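Local atomic coordinates of internalin C2 (Listeria monocytogenes serotype 4b str. F2365, PDB entry 4FHO), a protein that probably takes part in adhesion to or invasion of host cells, offering a curved leucine-rich-repeat surface for binding other molecules. Residues 62-71 with 81-90; 115-126 with 136-147. One frame throughout, in Å; residues are numbered along the deposited sequence.

Contact 1. Residues 62-71 with 81-90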
loop_
_atom_site.group_PDB
_atom_site.type_symbol
_atom_site.label_atom_id
_atom_site.label_comp_id
_atom_site.label_asym_id
_atom_site.label_seq_id
_atom_site.Cartn_x
_atom_site.Cartn_y
_atom_site.Cartn_z
ATOM N N ILE A 62 -3.069 13.698 8.546
ATOM C CA ILE A 62 -2.860 14.099 7.154
ATOM C C ILE A 62 -3.949 15.054 6.657
ATOM O O ILE A 62 -4.132 15.194 5.454
ATOM C CB ILE A 62 -2.679 12.877 6.216
ATOM C CG1 ILE A 62 -3.917 11.968 6.188
ATOM C CG2 ILE A 62 -1.393 12.137 6.629
ATOM C CD1 ILE A 62 -3.885 10.908 5.110
ATOM N N GLU A 63 -4.642 15.723 7.581
ATOM C CA GLU A 63 -5.542 16.836 7.239
ATOM C C GLU A 63 -4.824 17.835 6.323
ATOM O O GLU A 63 -3.671 18.184 6.563
ATOM C CB GLU A 63 -6.036 17.542 8.519
ATOM C CG GLU A 63 -6.932 18.760 8.308
ATOM C CD GLU A 63 -8.170 18.464 7.482
ATOM O OE1 GLU A 63 -8.677 17.312 7.538
ATOM O OE2 GLU A 63 -8.632 19.390 6.783
ATOM N N GLY A 64 -5.518 18.260 5.271
ATOM C CA GLY A 64 -4.967 19.137 4.240
ATOM C C GLY A 64 -4.597 18.430 2.951
ATOM O O GLY A 64 -4.537 19.073 1.905
ATOM N N ILE A 65 -4.301 17.127 3.027
ATOM C CA ILE A 65 -3.928 16.321 1.851
ATOM C C ILE A 65 -5.019 16.317 0.779
ATOM O O ILE A 65 -4.693 16.252 -0.419
ATOM C CB ILE A 65 -3.489 14.871 2.246
ATOM C CG1 ILE A 65 -2.508 14.288 1.240
ATOM C CG2 ILE A 65 -4.676 13.933 2.384
ATOM C CD1 ILE A 65 -1.111 14.814 1.417
ATOM N N GLN A 66 -6.292 16.431 1.202
ATOM C CA GLN A 66 -7.438 16.494 0.291
ATOM C C GLN A 66 -7.331 17.566 -0.802
ATOM O O GLN A 66 -7.927 17.412 -1.872
ATOM C CB GLN A 66 -8.780 16.637 1.068
ATOM C CG GLN A 66 -9.021 17.935 1.827
ATOM C CD GLN A 66 -8.602 17.913 3.285
ATOM O OE1 GLN A 66 -7.564 17.348 3.643
ATOM N NE2 GLN A 66 -9.392 18.576 4.135
ATOM N N TYR A 67 -6.576 18.637 -0.516
ATOM C CA TYR A 67 -6.355 19.748 -1.458
ATOM C C TYR A 67 -5.274 19.452 -2.494
ATOM O O TYR A 67 -5.170 20.174 -3.487
ATOM C CB TYR A 67 -6.041 21.060 -0.714
ATOM C CG TYR A 67 -7.125 21.471 0.245
ATOM C CD1 TYR A 67 -8.362 21.942 -0.231
ATOM C CD2 TYR A 67 -6.949 21.375 1.632
ATOM C CE1 TYR A 67 -9.390 22.288 0.648
ATOM C CE2 TYR A 67 -7.955 21.752 2.517
ATOM C CZ TYR A 67 -9.176 22.209 2.020
ATOM O OH TYR A 67 -10.174 22.568 2.895
ATOM N N LEU A 68 -4.479 18.402 -2.282
ATOM C CA LEU A 68 -3.444 18.013 -3.239
ATOM C C LEU A 68 -4.080 17.135 -4.338
ATOM O O LEU A 68 -3.872 15.917 -4.372
ATOM C CB LEU A 68 -2.264 17.344 -2.517
ATOM C CG LEU A 68 -1.692 18.105 -1.308
ATOM C CD1 LEU A 68 -0.474 17.369 -0.781
ATOM C CD2 LEU A 68 -1.328 19.539 -1.635
ATOM N N ASN A 69 -4.827 17.786 -5.244
ATOM C CA ASN A 69 -5.629 17.095 -6.286
ATOM C C ASN A 69 -4.798 16.202 -7.213
ATOM O O ASN A 69 -5.201 15.082 -7.505
ATOM C CB ASN A 69 -6.434 18.080 -7.146
ATOM C CG ASN A 69 -7.460 18.853 -6.351
ATOM O OD1 ASN A 69 -8.387 18.276 -5.769
ATOM N ND2 ASN A 69 -7.295 20.166 -6.312
ATOM N N ASN A 70 -3.633 16.699 -7.636
ATOM C CA ASN A 70 -2.769 16.014 -8.602
ATOM C C ASN A 70 -1.633 15.201 -7.957
ATOM O O ASN A 70 -0.673 14.854 -8.651
ATOM C CB ASN A 70 -2.206 17.040 -9.608
ATOM C CG ASN A 70 -3.307 17.807 -10.326
ATOM O OD1 ASN A 70 -4.331 17.234 -10.682
ATOM N ND2 ASN A 70 -3.109 19.110 -10.513
ATOM N N LEU A 71 -1.761 14.881 -6.657
ATOM C CA LEU A 71 -0.779 14.046 -5.935
ATOM C C LEU A 71 -0.741 12.652 -6.591
ATOM O O LEU A 71 -1.793 12.060 -6.856
ATOM C CB LEU A 71 -1.145 13.920 -4.457
ATOM C CG LEU A 71 -0.089 13.315 -3.511
ATOM C CD1 LEU A 71 1.139 14.199 -3.411
ATOM C CD2 LEU A 71 -0.722 13.098 -2.148
ATOM N N ILE A 81 0.004 7.804 11.952
ATOM C CA ILE A 81 -1.246 8.249 11.330
ATOM C C ILE A 81 -2.302 7.195 11.676
ATOM O O ILE A 81 -2.047 6.014 11.523
ATOM C CB ILE A 81 -1.077 8.412 9.791
ATOM C CG1 ILE A 81 -0.096 9.565 9.478
ATOM C CG2 ILE A 81 -2.413 8.687 9.113
ATOM C CD1 ILE A 81 0.487 9.526 8.084
ATOM N N THR A 82 -3.471 7.642 12.140
ATOM C CA THR A 82 -4.615 6.772 12.465
ATOM C C THR A 82 -5.841 6.937 11.538
ATOM O O THR A 82 -6.685 6.047 11.506
ATOM C CB THR A 82 -5.064 7.015 13.920
ATOM O OG1 THR A 82 -5.435 8.390 14.097
ATOM C CG2 THR A 82 -3.922 6.697 14.892
ATOM N N ASP A 83 -5.936 8.056 10.804
ATOM C CA ASP A 83 -7.139 8.416 10.020
ATOM C C ASP A 83 -6.735 8.735 8.567
ATOM O O ASP A 83 -6.002 9.683 8.312
ATOM C CB ASP A 83 -7.828 9.630 10.655
ATOM C CG ASP A 83 -9.134 10.035 9.939
ATOM O OD1 ASP A 83 -9.687 9.251 9.145
ATOM O OD2 ASP A 83 -9.613 11.155 10.192
ATOM N N LEU A 84 -7.243 7.947 7.634
ATOM C CA LEU A 84 -6.958 8.106 6.204
ATOM C C LEU A 84 -8.060 8.832 5.443
ATOM O O LEU A 84 -7.982 8.962 4.224
ATOM C CB LEU A 84 -6.689 6.725 5.587
ATOM C CG LEU A 84 -5.486 5.965 6.171
ATOM C CD1 LEU A 84 -5.335 4.629 5.471
ATOM C CD2 LEU A 84 -4.192 6.774 6.099
ATOM N N THR A 85 -9.061 9.356 6.162
ATOM C CA THR A 85 -10.203 10.063 5.547
ATOM C C THR A 85 -9.818 11.185 4.551
ATOM O O THR A 85 -10.450 11.294 3.502
ATOM C CB THR A 85 -11.200 10.543 6.648
ATOM O OG1 THR A 85 -11.770 9.382 7.264
ATOM C CG2 THR A 85 -12.324 11.414 6.087
ATOM N N PRO A 86 -8.765 11.984 4.845
ATOM C CA PRO A 86 -8.334 13.035 3.900
ATOM C C PRO A 86 -7.863 12.571 2.505
ATOM O O PRO A 86 -7.875 13.384 1.576
ATOM C CB PRO A 86 -7.178 13.701 4.648
ATOM C CG PRO A 86 -7.553 13.549 6.077
ATOM C CD PRO A 86 -8.080 12.147 6.142
ATOM N N LEU A 87 -7.464 11.301 2.373
ATOM C CA LEU A 87 -7.153 10.676 1.068
ATOM C C LEU A 87 -8.343 10.303 0.172
ATOM O O LEU A 87 -8.116 10.085 -1.019
ATOM C CB LEU A 87 -6.334 9.372 1.255
ATOM C CG LEU A 87 -4.975 9.423 1.913
ATOM C CD1 LEU A 87 -4.369 8.037 2.036
ATOM C CD2 LEU A 87 -4.080 10.326 1.090
ATOM N N LYS A 88 -9.572 10.234 0.719
ATOM C CA LYS A 88 -10.743 9.549 0.091
ATOM C C LYS A 88 -10.999 9.856 -1.360
ATOM O O LYS A 88 -11.399 8.974 -2.117
ATOM C CB LYS A 88 -12.057 9.979 0.751
ATOM C CG LYS A 88 -12.527 9.253 1.996
ATOM C CD LYS A 88 -13.964 9.666 2.349
ATOM C CE LYS A 88 -14.153 11.167 2.541
ATOM N NZ LYS A 88 -15.117 11.542 3.602
ATOM N N ASN A 89 -10.923 11.141 -1.687
ATOM C CA ASN A 89 -11.338 11.660 -3.001
ATOM C C ASN A 89 -10.173 11.963 -3.939
ATOM O O ASN A 89 -10.390 12.498 -5.030
ATOM C CB ASN A 89 -12.223 12.900 -2.824
ATOM C CG ASN A 89 -13.493 12.617 -2.033
ATOM O OD1 ASN A 89 -14.053 11.524 -2.089
ATOM N ND2 ASN A 89 -13.956 13.611 -1.301
ATOM N N LEU A 90 -8.952 11.617 -3.534
ATOM C CA LEU A 90 -7.790 11.717 -4.421
ATOM C C LEU A 90 -7.953 10.726 -5.572
ATOM O O LEU A 90 -8.222 9.544 -5.336
ATOM C CB LEU A 90 -6.479 11.441 -3.684
ATOM C CG LEU A 90 -6.066 12.402 -2.548
ATOM C CD1 LEU A 90 -4.703 12.040 -1.996
ATOM C CD2 LEU A 90 -6.066 13.854 -2.993
HETATM O O HOH W 1 -5.269 12.083 9.445
#
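The Q66 amide and the E63 carboxylate bring an oxygen each up to the P86 ring: Q66 OE1 stands 3.8 Å from P86 CB, and E63 OE1 4.2 Å from P86 CG. Q66 NE2 ties these flat groups together, donating nearly in its amide plane but meeting E63 OE2 at 2.9 Å from above the carboxylate plane. Q66 OE1 takes the backbone N-H of G64. With CG between N and the carbonyl carbon (chi1 67°) and a further bend at chi2 (-93°), the Q66 chain folds back, its CG covering part of one Y67 ring face.

Elsewhere, apolar side chains pack on one another and on backbone carbonyls. I65 CG2 presses tightly on P86 CB at 3.4 Å. I62 crosses two neighbours at about a right angle, CG2 3.5 Å from I81 CD1 and CD1 3.7 Å from L87 CG. L90 CD2 lies 3.3 Å from L68 O.

A water accepts from I62 N and donates to D83 O. The E63-Q66-G64 and D83-T85 bonds stay within their segments. The 3-10 segments 65-67 and 85-87 lie in successive turns of the leucine-rich-repeat solenoid, with I62, I65, L71, L87 and L90 in its core, held by shape and burial, not direct hydrogen bonds.

Contact 2. Residues 115-126 with 136-147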
loop_
_atom_site.group_PDB
_atom_site.type_symbol
_atom_site.label_atom_id
_atom_site.label_comp_id
_atom_site.label_asym_id
_atom_site.label_seq_id
_atom_site.Cartn_x
_atom_site.Cartn_y
_atom_site.Cartn_z
ATOM N N ILE A 115 -4.546 3.509 -7.587
ATOM C CA ILE A 115 -3.334 2.983 -6.894
ATOM C C ILE A 115 -2.704 1.769 -7.606
ATOM O O ILE A 115 -3.383 0.763 -7.861
ATOM C CB ILE A 115 -3.577 2.650 -5.402
ATOM C CG1 ILE A 115 -3.905 3.919 -4.613
ATOM C CG2 ILE A 115 -2.333 2.046 -4.758
ATOM C CD1 ILE A 115 -4.210 3.667 -3.146
ATOM N N LYS A 116 -1.418 1.901 -7.944
ATOM C CA LYS A 116 -0.597 0.823 -8.533
ATOM C C LYS A 116 0.334 0.155 -7.505
ATOM O O LYS A 116 0.545 -1.044 -7.587
ATOM C CB LYS A 116 0.260 1.355 -9.682
ATOM C CG LYS A 116 -0.527 1.719 -10.935
ATOM C CD LYS A 116 0.299 2.624 -11.847
ATOM C CE LYS A 116 0.203 2.281 -13.318
ATOM N NZ LYS A 116 1.294 2.995 -14.034
ATOM N N THR A 117 0.889 0.928 -6.580
ATOM C CA THR A 117 1.814 0.409 -5.542
ATOM C C THR A 117 1.269 0.809 -4.178
ATOM O O THR A 117 1.041 2.002 -3.928
ATOM C CB THR A 117 3.238 0.952 -5.758
ATOM O OG1 THR A 117 3.743 0.498 -7.024
ATOM C CG2 THR A 117 4.226 0.547 -4.611
ATOM N N LEU A 118 1.043 -0.186 -3.316
ATOM C CA LEU A 118 0.479 0.029 -1.989
ATOM C C LEU A 118 1.299 -0.707 -0.938
ATOM O O LEU A 118 1.474 -1.917 -1.046
ATOM C CB LEU A 118 -0.972 -0.460 -1.963
ATOM C CG LEU A 118 -1.757 -0.334 -0.667
ATOM C CD1 LEU A 118 -1.701 1.107 -0.191
ATOM C CD2 LEU A 118 -3.208 -0.767 -0.881
ATOM N N ASP A 119 1.817 0.017 0.044
ATOM C CA ASP A 119 2.584 -0.585 1.150
ATOM C C ASP A 119 1.839 -0.418 2.470
ATOM O O ASP A 119 1.787 0.687 3.029
ATOM C CB ASP A 119 3.986 0.005 1.230
ATOM C CG ASP A 119 4.902 -0.730 2.213
ATOM O OD1 ASP A 119 4.470 -1.596 3.011
ATOM O OD2 ASP A 119 6.098 -0.422 2.189
ATOM N N LEU A 120 1.325 -1.539 2.976
ATOM C CA LEU A 120 0.603 -1.606 4.247
ATOM C C LEU A 120 1.306 -2.507 5.282
ATOM O O LEU A 120 0.670 -3.030 6.209
ATOM C CB LEU A 120 -0.850 -2.045 4.006
ATOM C CG LEU A 120 -1.690 -1.124 3.121
ATOM C CD1 LEU A 120 -2.986 -1.850 2.781
ATOM C CD2 LEU A 120 -1.935 0.246 3.767
ATOM N N THR A 121 2.637 -2.625 5.151
ATOM C CA THR A 121 3.486 -3.336 6.112
ATOM C C THR A 121 3.319 -2.780 7.535
ATOM O O THR A 121 3.367 -1.598 7.706
ATOM C CB THR A 121 4.969 -3.265 5.691
ATOM O OG1 THR A 121 5.112 -3.787 4.347
ATOM C CG2 THR A 121 5.859 -4.037 6.680
ATOM N N SER A 122 3.070 -3.644 8.516
ATOM C CA SER A 122 3.013 -3.256 9.947
ATOM C C SER A 122 2.017 -2.130 10.205
ATOM O O SER A 122 2.391 -1.088 10.734
ATOM C CB SER A 122 4.418 -2.857 10.459
ATOM O OG SER A 122 5.354 -3.874 10.211
ATOM N N THR A 123 0.792 -2.298 9.708
ATOM C CA THR A 123 -0.286 -1.310 9.892
ATOM C C THR A 123 -1.377 -1.761 10.863
ATOM O O THR A 123 -2.401 -1.083 11.004
ATOM C CB THR A 123 -0.843 -0.821 8.547
ATOM O OG1 THR A 123 -1.294 -1.926 7.760
ATOM C CG2 THR A 123 0.277 -0.064 7.782
ATOM N N GLN A 124 -1.118 -2.865 11.572
ATOM C CA GLN A 124 -2.055 -3.466 12.524
ATOM C C GLN A 124 -3.411 -3.792 11.899
ATOM O O GLN A 124 -4.433 -3.712 12.579
ATOM C CB GLN A 124 -2.251 -2.564 13.763
ATOM C CG GLN A 124 -0.964 -2.165 14.452
ATOM C CD GLN A 124 -1.163 -1.208 15.618
ATOM O OE1 GLN A 124 -2.204 -1.192 16.259
ATOM N NE2 GLN A 124 -0.160 -0.425 15.888
ATOM N N ILE A 125 -3.420 -4.181 10.627
ATOM C CA ILE A 125 -4.660 -4.582 9.944
ATOM C C ILE A 125 -4.898 -6.084 10.095
ATOM O O ILE A 125 -3.954 -6.885 10.221
ATOM C CB ILE A 125 -4.733 -4.081 8.464
ATOM C CG1 ILE A 125 -3.649 -4.676 7.554
ATOM C CG2 ILE A 125 -4.674 -2.548 8.442
ATOM C CD1 ILE A 125 -3.719 -4.191 6.113
ATOM N N THR A 126 -6.167 -6.461 10.119
ATOM C CA THR A 126 -6.590 -7.868 10.124
ATOM C C THR A 126 -7.339 -8.280 8.854
ATOM O O THR A 126 -7.541 -9.455 8.645
ATOM C CB THR A 126 -7.473 -8.160 11.359
ATOM O OG1 THR A 126 -8.683 -7.403 11.278
ATOM C CG2 THR A 126 -6.738 -7.764 12.653
ATOM N N ASN A 136 -6.172 -1.707 -10.435
ATOM C CA ASN A 136 -4.861 -1.346 -11.016
ATOM C C ASN A 136 -3.632 -1.706 -10.169
ATOM O O ASN A 136 -2.521 -1.415 -10.586
ATOM C CB ASN A 136 -4.848 0.144 -11.401
ATOM C CG ASN A 136 -5.816 0.455 -12.528
ATOM O OD1 ASN A 136 -5.793 -0.181 -13.575
ATOM N ND2 ASN A 136 -6.672 1.439 -12.312
ATOM N N LEU A 137 -3.825 -2.374 -9.029
ATOM C CA LEU A 137 -2.724 -2.663 -8.093
ATOM C C LEU A 137 -1.745 -3.670 -8.742
ATOM O O LEU A 137 -2.160 -4.709 -9.288
ATOM C CB LEU A 137 -3.282 -3.167 -6.755
ATOM C CG LEU A 137 -2.652 -3.079 -5.368
ATOM C CD1 LEU A 137 -1.999 -1.733 -5.066
ATOM C CD2 LEU A 137 -3.768 -3.383 -4.371
ATOM N N GLN A 138 -0.469 -3.286 -8.758
ATOM C CA GLN A 138 0.639 -4.073 -9.316
ATOM C C GLN A 138 1.578 -4.609 -8.228
ATOM O O GLN A 138 2.066 -5.727 -8.353
ATOM C CB GLN A 138 1.450 -3.220 -10.309
ATOM C CG GLN A 138 0.698 -2.866 -11.578
ATOM C CD GLN A 138 1.507 -2.048 -12.577
ATOM O OE1 GLN A 138 2.557 -1.510 -12.264
ATOM N NE2 GLN A 138 1.004 -1.959 -13.794
ATOM N N VAL A 139 1.834 -3.794 -7.200
ATOM C CA VAL A 139 2.741 -4.090 -6.091
ATOM C C VAL A 139 1.964 -3.894 -4.778
ATOM O O VAL A 139 1.445 -2.797 -4.495
ATOM C CB VAL A 139 3.994 -3.186 -6.175
ATOM C CG1 VAL A 139 4.987 -3.469 -5.038
ATOM C CG2 VAL A 139 4.694 -3.380 -7.525
ATOM N N LEU A 140 1.874 -4.961 -3.986
ATOM C CA LEU A 140 1.169 -4.928 -2.720
ATOM C C LEU A 140 2.018 -5.532 -1.616
ATOM O O LEU A 140 2.421 -6.684 -1.728
ATOM C CB LEU A 140 -0.171 -5.657 -2.850
ATOM C CG LEU A 140 -1.079 -5.648 -1.613
ATOM C CD1 LEU A 140 -1.356 -4.232 -1.074
ATOM C CD2 LEU A 140 -2.389 -6.376 -1.908
ATOM N N TYR A 141 2.295 -4.747 -0.569
ATOM C CA TYR A 141 2.942 -5.253 0.648
ATOM C C TYR A 141 1.927 -5.320 1.785
ATOM O O TYR A 141 1.416 -4.292 2.223
ATOM C CB TYR A 141 4.117 -4.375 1.081
ATOM C CG TYR A 141 5.159 -4.049 0.038
ATOM C CD1 TYR A 141 4.991 -2.972 -0.841
ATOM C CD2 TYR A 141 6.362 -4.775 -0.039
ATOM C CE1 TYR A 141 5.976 -2.646 -1.794
ATOM C CE2 TYR A 141 7.342 -4.466 -0.995
ATOM C CZ TYR A 141 7.146 -3.399 -1.861
ATOM O OH TYR A 141 8.100 -3.075 -2.791
ATOM N N LEU A 142 1.699 -6.522 2.303
ATOM C CA LEU A 142 0.805 -6.760 3.439
ATOM C C LEU A 142 1.502 -7.407 4.648
ATOM O O LEU A 142 0.835 -7.908 5.541
ATOM C CB LEU A 142 -0.354 -7.634 2.957
ATOM C CG LEU A 142 -1.323 -6.978 1.963
ATOM C CD1 LEU A 142 -2.402 -7.968 1.508
ATOM C CD2 LEU A 142 -1.990 -5.721 2.507
ATOM N N ASP A 143 2.834 -7.323 4.701
ATOM C CA ASP A 143 3.650 -8.044 5.693
ATOM C C ASP A 143 3.470 -7.516 7.095
ATOM O O ASP A 143 3.200 -6.345 7.262
ATOM C CB ASP A 143 5.146 -7.920 5.375
ATOM C CG ASP A 143 5.461 -8.363 3.978
ATOM O OD1 ASP A 143 5.646 -9.568 3.761
ATOM O OD2 ASP A 143 5.436 -7.498 3.088
ATOM N N LEU A 144 3.626 -8.394 8.086
ATOM C CA LEU A 144 3.694 -8.004 9.511
ATOM C C LEU A 144 2.353 -7.405 10.016
ATOM O O LEU A 144 2.317 -6.391 10.700
ATOM C CB LEU A 144 4.894 -7.082 9.774
ATOM C CG LEU A 144 6.285 -7.666 9.422
ATOM C CD1 LEU A 144 7.330 -6.584 9.127
ATOM C CD2 LEU A 144 6.704 -8.518 10.593
ATOM N N ASN A 145 1.266 -8.050 9.633
ATOM C CA ASN A 145 -0.082 -7.740 10.083
ATOM C C ASN A 145 -0.675 -9.010 10.718
ATOM O O ASN A 145 0.074 -9.897 11.145
ATOM C CB ASN A 145 -0.851 -7.174 8.878
ATOM C CG ASN A 145 -0.388 -5.773 8.515
ATOM O OD1 ASN A 145 -0.449 -4.886 9.331
ATOM N ND2 ASN A 145 0.101 -5.587 7.300
ATOM N N GLN A 146 -1.995 -9.096 10.840
ATOM C CA GLN A 146 -2.655 -10.309 11.342
ATOM C C GLN A 146 -3.774 -10.708 10.385
ATOM O O GLN A 146 -4.894 -10.967 10.799
ATOM C CB GLN A 146 -3.157 -10.087 12.778
ATOM C CG GLN A 146 -2.023 -9.750 13.744
ATOM C CD GLN A 146 -2.464 -9.503 15.173
ATOM O OE1 GLN A 146 -3.517 -9.967 15.613
ATOM N NE2 GLN A 146 -1.644 -8.765 15.912
ATOM N N ILE A 147 -3.429 -10.764 9.097
ATOM C CA ILE A 147 -4.357 -11.063 8.022
ATOM C C ILE A 147 -4.475 -12.583 7.898
ATOM O O ILE A 147 -3.473 -13.305 7.915
ATOM C CB ILE A 147 -3.885 -10.465 6.673
ATOM C CG1 ILE A 147 -3.865 -8.919 6.749
ATOM C CG2 ILE A 147 -4.784 -10.942 5.512
ATOM C CD1 ILE A 147 -2.960 -8.269 5.723
HETATM O O HOH W 2 7.228 -5.454 3.821
HETATM O O HOH W 3 0.868 -4.805 12.384
#
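N145 reaches from 136-147 into the loop 120-125 and satisfies backbone groups at both ends of its amide. N145 ND2 gives one hydrogen to L120 O at 2.8 Å and the other to L142 O at 3.0 Å; both acceptors lie near the amide plane, but L142 O is met from above its own carbonyl plane. N145 OD1 takes T123 N on a lone pair at 2.9 Å and, weakly, I125 N at 3.3 Å. The side chain leaves with CG opposite its own carbonyl carbon (chi1 -72°), turned toward the loop. L120 O is gripped twice, since T123 OG1 arrives from the other face of its plane.

Along the strands, L118 N pairs with V139 O, Y141 N with L118 O and L120 N with Y141 O. Where they begin, K116 O accepts both Q138 N (2.7 Å) and V139 N (3.1 Å). Further on, S122 N goes to D143 O and Q146 N to I125 O, but D143 N is buried without a partner.

D119 OD1 receives T121 N and T121 OG1 in an Asx turn and touches Y141 CB at 3.4 Å, the carboxylate tilted 35° to the ring. One water donates to T121 OG1 and D143 OD2, which also bonds S163; another links Q124 N to L144 O. On the opposite face L118 and L140 lie side by side, L118 CB 3.9 Å from L140 CD1.

N167 bonds L142 O and I147 N in the same manner, so this is the asparagine ladder beside the parallel sheet of a leucine-rich-repeat solenoid.

Overall arrangement
Contact 1 closes along the chain before contact 2 opens; their centres are 18 Å apart, their nearest atoms about 6 Å. Both belong to one right-handed solenoid built on a nine-stranded parallel sheet. Contact 2 lies on that sheet, joining strands 117-119 and 139-141, near the middle of the chain. Contact 1 joins loops that follow strands 51-53 and 73-75, nearer the N-terminal end, where helix 43-47 covers part of 62-71. Strand 95-97 and the loop after it stand between them: L118 packs on L96, and N101, past the strand, bonds I81 N. Turns of this elongated body thus meet by backbone and asparagine hydrogen bonds over packed leucines at contact 2, and mainly by apolar packing at contact 1.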